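Local coordinates for protein aclacinomycin-N/aclacinomycin-A oxidase (Streptomyces galilaeus, PDB 2IPI) that oxidises the terminal sugar of aclacinomycin antibiotics in two successive oxygen-dependent steps, using a bicovalently attached FAD, at residues I144-C149 / G171-H176; L177-V182 / R224-T229. All coordinates share one frame; numbering follows the deposited sequence.

Interaction 1: residues I144-C149 / G171-H176. With FAD (flavin-adenine dinucleotide), chain F.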
ATOM      1  N   ILE A 144      13.281   5.604  -3.657  1.00  8.01           N
ATOM      2  CA  ILE A 144      12.783   4.830  -2.538  1.00  8.88           C
ATOM      3  C   ILE A 144      11.932   3.661  -3.041  1.00 10.12           C
ATOM      4  O   ILE A 144      11.253   3.789  -4.069  1.00 12.09           O
ATOM      5  CB  ILE A 144      11.956   5.691  -1.569  1.00  9.18           C
ATOM      6  CG1 ILE A 144      10.866   6.561  -2.192  1.00  8.63           C
ATOM      7  CG2 ILE A 144      12.900   6.525  -0.703  1.00 11.08           C
ATOM      8  CD1 ILE A 144       9.999   7.261  -1.161  1.00 12.64           C
ATOM      9  N   PRO A 145      11.961   2.515  -2.366  1.00 13.29           N
ATOM     10  CA  PRO A 145      11.114   1.379  -2.773  1.00 12.04           C
ATOM     11  C   PRO A 145       9.642   1.539  -2.404  1.00 14.55           C
ATOM     12  O   PRO A 145       9.108   0.807  -1.566  1.00 11.67           O
ATOM     13  CB  PRO A 145      11.713   0.204  -1.988  1.00 10.67           C
ATOM     14  CG  PRO A 145      12.391   0.824  -0.819  1.00 11.91           C
ATOM     15  CD  PRO A 145      12.813   2.199  -1.213  1.00 11.42           C
ATOM     16  N   ALA A 146       8.999   2.514  -3.047  1.00 14.37           N
ATOM     17  CA  ALA A 146       7.593   2.791  -2.786  1.00 12.54           C
ATOM     18  C   ALA A 146       6.678   2.126  -3.804  1.00 11.92           C
ATOM     19  O   ALA A 146       7.091   1.384  -4.699  1.00 16.68           O
ATOM     20  CB  ALA A 146       7.354   4.292  -2.769  1.00 11.57           C
ATOM     21  N   GLY A 147       5.380   2.380  -3.677  1.00 14.33           N
ATOM     22  CA  GLY A 147       4.351   1.766  -4.493  1.00 14.30           C
ATOM     23  C   GLY A 147       4.514   1.964  -5.993  1.00 17.02           C
ATOM     24  O   GLY A 147       5.455   2.618  -6.447  1.00 14.94           O
ATOM     25  N   VAL A 148       3.578   1.385  -6.734  1.00 17.20           N
ATOM     26  CA  VAL A 148       3.496   1.500  -8.178  1.00 19.70           C
ATOM     27  C   VAL A 148       2.710   2.714  -8.643  1.00 20.01           C
ATOM     28  O   VAL A 148       3.143   3.441  -9.549  1.00 29.62           O
ATOM     29  CB  VAL A 148       2.817   0.259  -8.804  1.00 19.95           C
ATOM     30  CG1 VAL A 148       3.071   0.233 -10.301  1.00 18.34           C
ATOM     31  CG2 VAL A 148       3.309  -1.014  -8.149  1.00 30.88           C
ATOM     32  N   CYS A 149       1.528   2.984  -8.095  1.00 18.37           N
ATOM     33  CA  CYS A 149       0.696   3.986  -8.785  1.00 20.66           C
ATOM     34  C   CYS A 149       1.212   5.414  -8.620  1.00 20.40           C
ATOM     35  O   CYS A 149       1.431   5.871  -7.492  1.00 20.89           O
ATOM     36  CB  CYS A 149      -0.756   3.842  -8.314  1.00 23.03           C
ATOM     37  SG  CYS A 149      -1.314   2.142  -8.032  1.00 15.10           S
ATOM     38  N   GLY A 171      13.721  -3.463   0.243  1.00 12.58           N
ATOM     39  CA  GLY A 171      12.772  -3.602   1.328  1.00 11.71           C
ATOM     40  C   GLY A 171      11.615  -2.641   1.301  1.00 10.65           C
ATOM     41  O   GLY A 171      11.275  -2.029   0.286  1.00 10.35           O
ATOM     42  N   VAL A 172      10.918  -2.464   2.440  1.00  8.76           N
ATOM     43  CA  VAL A 172       9.752  -1.574   2.483  1.00  9.59           C
ATOM     44  C   VAL A 172      10.219  -0.135   2.355  1.00  9.97           C
ATOM     45  O   VAL A 172      11.423   0.108   2.459  1.00 14.89           O
ATOM     46  CB  VAL A 172       8.962  -1.888   3.772  1.00 15.25           C
ATOM     47  CG1 VAL A 172       8.468  -0.686   4.550  1.00 30.68           C
ATOM     48  CG2 VAL A 172       7.799  -2.799   3.373  1.00 11.76           C
ATOM     49  N   VAL A 173       9.313   0.799   2.090  1.00  7.93           N
ATOM     50  CA  VAL A 173       9.747   2.203   2.005  1.00  8.68           C
ATOM     51  C   VAL A 173      10.168   2.666   3.392  1.00 13.83           C
ATOM     52  O   VAL A 173      11.128   3.406   3.569  1.00 16.45           O
ATOM     53  CB  VAL A 173       8.637   3.066   1.397  1.00 11.87           C
ATOM     54  CG1 VAL A 173       7.470   3.178   2.371  1.00 12.02           C
ATOM     55  CG2 VAL A 173       9.146   4.439   0.998  1.00 13.82           C
ATOM     56  N   ALA A 174       9.441   2.196   4.408  1.00 15.52           N
ATOM     57  CA  ALA A 174       9.647   2.564   5.794  1.00 16.02           C
ATOM     58  C   ALA A 174      10.939   1.993   6.377  1.00 17.10           C
ATOM     59  O   ALA A 174      11.321   2.334   7.509  1.00 13.59           O
ATOM     60  CB  ALA A 174       8.447   2.134   6.614  1.00 21.60           C
ATOM     61  N   ASP A 175      11.598   1.145   5.601  1.00 12.22           N
ATOM     62  CA  ASP A 175      12.946   0.690   5.863  1.00 14.31           C
ATOM     63  C   ASP A 175      14.011   1.730   5.539  1.00 13.31           C
ATOM     64  O   ASP A 175      15.211   1.435   5.637  1.00 11.20           O
ATOM     65  CB  ASP A 175      13.214  -0.605   5.055  1.00 13.60           C
ATOM     66  CG  ASP A 175      12.545  -1.770   5.777  1.00 16.59           C
ATOM     67  OD1 ASP A 175      12.371  -1.590   7.003  1.00 11.41           O
ATOM     68  OD2 ASP A 175      12.206  -2.809   5.172  1.00 15.21           O
ATOM     69  N   HIS A 176      13.558   2.917   5.125  1.00 13.40           N
ATOM     70  CA  HIS A 176      14.414   4.038   4.740  1.00 13.31           C
ATOM     71  C   HIS A 176      13.885   5.326   5.342  1.00 13.50           C
ATOM     72  O   HIS A 176      14.202   6.450   4.958  1.00 17.37           O
ATOM     73  CB  HIS A 176      14.535   4.122   3.208  1.00 13.67           C
ATOM     74  CG  HIS A 176      15.140   2.853   2.662  1.00 11.89           C
ATOM     75  ND1 HIS A 176      16.492   2.677   2.468  1.00 13.26           N
ATOM     76  CD2 HIS A 176      14.556   1.680   2.290  1.00  9.75           C
ATOM     77  CE1 HIS A 176      16.712   1.464   1.989  1.00 16.57           C
ATOM     78  NE2 HIS A 176      15.545   0.829   1.876  1.00 12.96           N
TER
HETATM   79  PA  FAD F 801      -5.497   9.209   1.584  1.00 11.55           P
HETATM   80  O1A FAD F 801      -6.850   8.846   1.417  1.00 11.21           O
HETATM   81  O2A FAD F 801      -5.327  10.661   1.567  1.00  7.64           O
HETATM   82  O5B FAD F 801      -4.906   8.601   2.909  1.00 10.01           O
HETATM   83  C5B FAD F 801      -5.058   7.284   3.253  1.00 14.06           C
HETATM   84  C4B FAD F 801      -4.979   7.120   4.768  1.00 16.68           C
HETATM   85  O4B FAD F 801      -3.891   7.857   5.253  1.00 14.10           O
HETATM   86  C3B FAD F 801      -6.206   7.739   5.463  1.00 14.70           C
HETATM   87  O3B FAD F 801      -6.443   7.124   6.677  1.00  8.81           O
HETATM   88  C2B FAD F 801      -5.767   9.170   5.725  1.00 12.35           C
HETATM   89  O2B FAD F 801      -6.449   9.828   6.759  1.00 12.54           O
HETATM   90  C1B FAD F 801      -4.301   8.937   6.014  1.00 14.94           C
HETATM   91  N9A FAD F 801      -3.461  10.137   5.829  1.00 15.63           N
HETATM   92  C8A FAD F 801      -3.391  10.913   4.740  1.00 15.48           C
HETATM   93  N7A FAD F 801      -2.516  11.890   4.926  1.00 16.20           N
HETATM   94  C5A FAD F 801      -2.038  11.756   6.162  1.00 15.46           C
HETATM   95  C6A FAD F 801      -1.104  12.476   6.896  1.00 17.19           C
HETATM   96  N6A FAD F 801      -0.498  13.447   6.328  1.00 17.31           N
HETATM   97  N1A FAD F 801      -0.801  12.092   8.125  1.00 11.54           N
HETATM   98  C2A FAD F 801      -1.380  11.022   8.616  1.00 13.98           C
HETATM   99  N3A FAD F 801      -2.259  10.302   7.945  1.00 13.08           N
HETATM  100  C4A FAD F 801      -2.604  10.661   6.745  1.00 14.49           C
HETATM  101  N1  FAD F 801       0.030   0.572  -1.803  1.00  9.87           N
HETATM  102  C2  FAD F 801       1.223  -0.111  -1.777  1.00 10.62           C
HETATM  103  O2  FAD F 801       1.754  -0.430  -0.804  1.00 10.03           O
HETATM  104  N3  FAD F 801       1.807  -0.424  -2.974  1.00 16.41           N
HETATM  105  C4  FAD F 801       1.240  -0.073  -4.187  1.00 15.80           C
HETATM  106  O4  FAD F 801       1.843  -0.291  -5.199  1.00 12.33           O
HETATM  107  C4X FAD F 801       0.037   0.636  -4.197  1.00 13.96           C
HETATM  108  N5  FAD F 801      -0.583   0.986  -5.361  1.00 11.27           N
HETATM  109  C5X FAD F 801      -1.715   1.733  -5.371  1.00 16.55           C
HETATM  110  C6  FAD F 801      -2.278   2.157  -6.577  1.00 17.34           C
HETATM  111  C7  FAD F 801      -3.448   2.860  -6.566  1.00 15.81           C
HETATM  112  C7M FAD F 801      -3.931   3.377  -7.881  1.00 19.65           C
HETATM  113  C8  FAD F 801      -4.040   3.246  -5.359  1.00 11.78           C
HETATM  114  C8M FAD F 801      -5.144   4.280  -5.367  1.00 12.90           C
HETATM  115  C9  FAD F 801      -3.444   2.825  -4.192  1.00 12.54           C
HETATM  116  C9A FAD F 801      -2.313   2.048  -4.159  1.00 16.42           C
HETATM  117  N10 FAD F 801      -1.753   1.623  -2.969  1.00 15.52           N
HETATM  118  C10 FAD F 801      -0.561   0.962  -2.983  1.00 14.43           C
HETATM  119  C1' FAD F 801      -2.585   1.427  -1.743  1.00 12.76           C
HETATM  120  C2' FAD F 801      -2.696   2.635  -0.811  1.00 16.61           C
HETATM  121  O2' FAD F 801      -3.894   3.339  -0.794  1.00 13.13           O
HETATM  122  C3' FAD F 801      -1.565   3.627  -0.942  1.00 20.06           C
HETATM  123  O3' FAD F 801      -0.320   3.023  -0.766  1.00 16.21           O
HETATM  124  C4' FAD F 801      -1.951   4.773   0.041  1.00 24.00           C
HETATM  125  O4' FAD F 801      -2.809   4.422   1.050  1.00 21.15           O
HETATM  126  C5' FAD F 801      -2.520   6.062  -0.503  1.00 18.92           C
HETATM  127  O5' FAD F 801      -2.560   7.032   0.490  1.00 15.33           O
HETATM  128  P   FAD F 801      -3.157   8.416   0.081  1.00 10.80           P
HETATM  129  O1P FAD F 801      -2.452   9.475   0.707  1.00  8.88           O
HETATM  130  O2P FAD F 801      -3.145   8.487  -1.315  1.00 17.11           O
HETATM  131  O3P FAD F 801      -4.691   8.420   0.467  1.00  9.43           O

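Interaction 2: residues L177-V182 / R224-T229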
ATOM      1  N   LEU A 177      13.025   5.179   6.349  1.00 14.10           N
ATOM      2  CA  LEU A 177      12.486   6.297   7.096  1.00 11.77           C
ATOM      3  C   LEU A 177      13.418   6.706   8.241  1.00 13.59           C
ATOM      4  O   LEU A 177      13.619   5.911   9.172  1.00 15.40           O
ATOM      5  CB  LEU A 177      11.161   5.912   7.748  1.00  7.99           C
ATOM      6  CG  LEU A 177      10.214   6.986   8.233  1.00 12.02           C
ATOM      7  CD1 LEU A 177       9.861   8.003   7.160  1.00 18.43           C
ATOM      8  CD2 LEU A 177       8.923   6.322   8.719  1.00  8.33           C
ATOM      9  N   TYR A 178      13.966   7.906   8.159  1.00 15.67           N
ATOM     10  CA  TYR A 178      14.794   8.449   9.226  1.00 14.78           C
ATOM     11  C   TYR A 178      13.945   9.230  10.228  1.00 11.10           C
ATOM     12  O   TYR A 178      14.109   9.057  11.436  1.00 12.39           O
ATOM     13  CB  TYR A 178      15.896   9.360   8.671  1.00 15.72           C
ATOM     14  CG  TYR A 178      16.623  10.140   9.751  1.00 16.31           C
ATOM     15  CD1 TYR A 178      16.471  11.517   9.853  1.00 20.58           C
ATOM     16  CD2 TYR A 178      17.456   9.490  10.658  1.00 18.13           C
ATOM     17  CE1 TYR A 178      17.132  12.225  10.848  1.00 19.52           C
ATOM     18  CE2 TYR A 178      18.120  10.188  11.655  1.00 20.01           C
ATOM     19  CZ  TYR A 178      17.947  11.551  11.734  1.00 20.67           C
ATOM     20  OH  TYR A 178      18.605  12.257  12.719  1.00 29.66           O
ATOM     21  N   ALA A 179      13.041  10.093   9.755  1.00 10.52           N
ATOM     22  CA  ALA A 179      12.343  10.946  10.720  1.00 12.47           C
ATOM     23  C   ALA A 179      10.987  11.414  10.221  1.00 12.17           C
ATOM     24  O   ALA A 179      10.720  11.427   9.015  1.00 14.48           O
ATOM     25  CB  ALA A 179      13.202  12.162  11.050  1.00  9.88           C
ATOM     26  N   VAL A 180      10.143  11.832  11.164  1.00  7.83           N
ATOM     27  CA  VAL A 180       8.842  12.357  10.766  1.00  7.15           C
ATOM     28  C   VAL A 180       8.464  13.580  11.591  1.00 11.90           C
ATOM     29  O   VAL A 180       8.668  13.591  12.807  1.00 11.95           O
ATOM     30  CB  VAL A 180       7.784  11.232  10.890  1.00 11.73           C
ATOM     31  CG1 VAL A 180       7.640  10.818  12.346  1.00 14.27           C
ATOM     32  CG2 VAL A 180       6.454  11.643  10.302  1.00 19.99           C
ATOM     33  N   GLU A 181       7.943  14.582  10.905  1.00  9.75           N
ATOM     34  CA  GLU A 181       7.360  15.786  11.483  1.00 12.48           C
ATOM     35  C   GLU A 181       5.848  15.626  11.509  1.00 12.04           C
ATOM     36  O   GLU A 181       5.250  15.367  10.468  1.00 11.66           O
ATOM     37  CB  GLU A 181       7.755  17.038  10.690  1.00 15.78           C
ATOM     38  CG  GLU A 181       9.130  17.568  10.975  1.00 18.71           C
ATOM     39  CD  GLU A 181       9.892  18.122   9.793  1.00 21.48           C
ATOM     40  OE1 GLU A 181       9.405  18.841   8.905  1.00 27.44           O
ATOM     41  OE2 GLU A 181      11.099  17.801   9.775  1.00 21.29           O
ATOM     42  N   VAL A 182       5.255  15.735  12.680  1.00 13.71           N
ATOM     43  CA  VAL A 182       3.855  15.425  12.940  1.00 13.50           C
ATOM     44  C   VAL A 182       3.147  16.530  13.712  1.00 16.27           C
ATOM     45  O   VAL A 182       3.776  17.236  14.514  1.00 15.74           O
ATOM     46  CB  VAL A 182       3.722  14.126  13.763  1.00 12.44           C
ATOM     47  CG1 VAL A 182       2.333  13.522  13.600  1.00  9.71           C
ATOM     48  CG2 VAL A 182       4.783  13.113  13.357  1.00 12.13           C
ATOM     49  N   ARG A 224       5.778  16.346   7.141  1.00  9.81           N
ATOM     50  CA  ARG A 224       7.032  16.125   6.437  1.00  9.39           C
ATOM     51  C   ARG A 224       7.714  14.824   6.848  1.00  7.97           C
ATOM     52  O   ARG A 224       7.806  14.488   8.030  1.00 11.97           O
ATOM     53  CB  ARG A 224       8.028  17.274   6.684  1.00 11.63           C
ATOM     54  CG  ARG A 224       9.316  17.065   5.896  1.00 13.32           C
ATOM     55  CD  ARG A 224      10.251  18.248   6.047  1.00 11.84           C
ATOM     56  NE  ARG A 224       9.658  19.448   5.492  1.00 15.32           N
ATOM     57  CZ  ARG A 224       9.630  20.681   5.947  1.00 16.02           C
ATOM     58  NH1 ARG A 224      10.213  20.981   7.097  1.00 22.90           N
ATOM     59  NH2 ARG A 224       9.013  21.618   5.233  1.00 17.85           N
ATOM     60  N   TYR A 225       8.219  14.071   5.878  1.00  5.57           N
ATOM     61  CA  TYR A 225       8.922  12.833   6.111  1.00  5.28           C
ATOM     62  C   TYR A 225      10.400  12.981   5.730  1.00  7.18           C
ATOM     63  O   TYR A 225      10.599  13.743   4.781  1.00  8.86           O
ATOM     64  CB  TYR A 225       8.373  11.694   5.242  1.00 10.29           C
ATOM     65  CG  TYR A 225       6.996  11.163   5.482  1.00  9.63           C
ATOM     66  CD1 TYR A 225       5.873  11.675   4.848  1.00 13.85           C
ATOM     67  CD2 TYR A 225       6.822  10.099   6.371  1.00 13.72           C
ATOM     68  CE1 TYR A 225       4.613  11.161   5.092  1.00 15.53           C
ATOM     69  CE2 TYR A 225       5.559   9.590   6.614  1.00 14.33           C
ATOM     70  CZ  TYR A 225       4.465  10.115   5.977  1.00 13.90           C
ATOM     71  OH  TYR A 225       3.212   9.580   6.226  1.00 13.43           O
ATOM     72  N   TRP A 226      11.280  12.287   6.399  1.00 12.82           N
ATOM     73  CA  TRP A 226      12.716  12.275   6.155  1.00 12.90           C
ATOM     74  C   TRP A 226      13.227  10.895   5.796  1.00  9.03           C
ATOM     75  O   TRP A 226      12.956   9.942   6.522  1.00  8.41           O
ATOM     76  CB  TRP A 226      13.517  12.890   7.325  1.00 13.04           C
ATOM     77  CG  TRP A 226      13.256  14.367   7.506  1.00 17.70           C
ATOM     78  CD1 TRP A 226      12.232  14.879   8.260  1.00 19.60           C
ATOM     79  CD2 TRP A 226      13.960  15.508   6.993  1.00 18.49           C
ATOM     80  NE1 TRP A 226      12.261  16.249   8.226  1.00 22.05           N
ATOM     81  CE2 TRP A 226      13.312  16.670   7.452  1.00 20.12           C
ATOM     82  CE3 TRP A 226      15.068  15.676   6.163  1.00 22.45           C
ATOM     83  CZ2 TRP A 226      13.726  17.961   7.137  1.00 20.89           C
ATOM     84  CZ3 TRP A 226      15.486  16.958   5.848  1.00 22.62           C
ATOM     85  CH2 TRP A 226      14.822  18.102   6.325  1.00 22.57           C
ATOM     86  N   PHE A 227      13.945  10.788   4.676  1.00  9.17           N
ATOM     87  CA  PHE A 227      14.496   9.501   4.266  1.00  7.16           C
ATOM     88  C   PHE A 227      16.018   9.462   4.186  1.00 11.66           C
ATOM     89  O   PHE A 227      16.644  10.382   3.680  1.00 12.74           O
ATOM     90  CB  PHE A 227      13.959   9.094   2.866  1.00  8.54           C
ATOM     91  CG  PHE A 227      12.458   8.845   2.972  1.00  7.87           C
ATOM     92  CD1 PHE A 227      11.566   9.854   2.668  1.00  9.33           C
ATOM     93  CD2 PHE A 227      12.001   7.604   3.398  1.00  9.95           C
ATOM     94  CE1 PHE A 227      10.196   9.662   2.811  1.00  9.28           C
ATOM     95  CE2 PHE A 227      10.632   7.411   3.531  1.00  7.34           C
ATOM     96  CZ  PHE A 227       9.745   8.423   3.235  1.00 10.41           C
ATOM     97  N   ARG A 228      16.548   8.345   4.666  1.00 10.22           N
ATOM     98  CA  ARG A 228      17.935   7.970   4.581  1.00 10.08           C
ATOM     99  C   ARG A 228      18.072   6.484   4.877  1.00 10.96           C
ATOM    100  O   ARG A 228      17.530   6.012   5.883  1.00 13.00           O
ATOM    101  CB  ARG A 228      18.765   8.782   5.578  1.00 13.57           C
ATOM    102  CG  ARG A 228      20.217   8.977   5.187  1.00 21.95           C
ATOM    103  CD  ARG A 228      21.148   8.327   6.190  1.00 24.71           C
ATOM    104  NE  ARG A 228      21.260   9.119   7.410  1.00 26.37           N
ATOM    105  CZ  ARG A 228      20.522   9.010   8.501  1.00 28.47           C
ATOM    106  NH1 ARG A 228      19.545   8.102   8.568  1.00 25.63           N
ATOM    107  NH2 ARG A 228      20.739   9.801   9.549  1.00 19.89           N
ATOM    108  N   THR A 229      18.799   5.768   4.031  1.00 10.86           N
ATOM    109  CA  THR A 229      19.069   4.363   4.321  1.00  9.99           C
ATOM    110  C   THR A 229      19.851   4.232   5.618  1.00 13.74           C
ATOM    111  O   THR A 229      20.912   4.847   5.729  1.00 20.54           O
ATOM    112  CB  THR A 229      19.830   3.692   3.166  1.00 10.61           C
ATOM    113  OG1 THR A 229      19.056   3.858   1.966  1.00 10.27           O
ATOM    114  CG2 THR A 229      19.986   2.208   3.433  1.00 10.98           C
TER

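Interaction 1: residues I144-C149 / G171-H176
Two irregular loops meet where P145, the centre of an inverse gamma turn closed by A146 N to I144 O, comes within 5.0 Å of V173, CA to CA. The proline ring lies against the backbone carbonyls that follow helix 167-170, with CB 3.2 Å from G171 O, CG 3.5 Å from V172 O and the same CG 3.9 Å from H176 CD2. Proline suits the turn, and its ring presents only carbon to these oxygens; P145 O and V173 N are buried 3.7 Å apart without a hydrogen bond between them. V173 carries the other half: its CG2, set anti to the backbone N, reaches I144 CD1 at 3.7 Å, with the A146 methyl beside it. V172 N hydrogen-bonds to D175 OD2 from above the carboxylate plane, and that oxygen also pairs with R416. Beyond P145 the loop passes along the O4 and C6 edge of the isoalloxazine, a little to one side of its plane: V148 N donates an almost straight hydrogen bond to FAD O4 (2.9 Å, 170°), and C149 SG is covalently bonded to FAD C6. With H89, C149 makes the bicovalent flavin linkage of this berberine bridge enzyme-like oxidase.

Interaction 2: residues L177-V182 / R224-T229
E181, W226 and Y178 bury the most surface between these antiparallel strands. The carboxylate of E181 is shared: OE1 forms a salt bridge with R224 NH1 (2.9 Å), and OE2 accepts a hydrogen bond from W226 NE1 at the indole edge, though its 2.5 Å length is doubtful and no sign of strength. A bend at chi2 (143°) brings both oxygens to these donors; an acid suits a position between a guanidinium and an indole N-H. The one-carbon side chain of A179 lets W226 CB come within 3.8 Å of its CB. At Y178 the strand has a classic bulge: W226 O accepts from both Y178 N at 2.8 Å and A179 N at 3.2 Å, on one face of its plane. Y178, the extra residue, points toward the partner strand, and the bent chain of R228 brings NH2 over one face of its ring in an off-centre cation-pi contact; with the planes 79° apart, the guanidinium is not stacked flat. On the other sheet face L177 CD1 touches Y225 and F227. The pair lies inside a five-stranded antiparallel sheet, between strands 191-197 and 120-123, and Y225 OH hydrogen-bonds to G155 O in helix 154-157.

Interaction 1 runs straight into interaction 2, because H176 ends one segment and L177 begins the next; their centres are 13 Å apart. H176 joins them through space as well: its ND1 lies 2.9 Å from T229 OG1 and its O 3.0 Å from R228 N, both probable hydrogen bonds, while F227 CE2 packs 4.0 Å from V173 O. The loop that rests on P145 is thereby fastened to the residues that follow strand 221-227. Interaction 1 carries residues that bind FAD: the end of 144-149 beyond the packed P145 meets the isoalloxazine, and C149 also touches the bound anthracycline. Interaction 2 lies a shell farther out, its Y225 side chain about 5 Å from FAD at the nearest atoms.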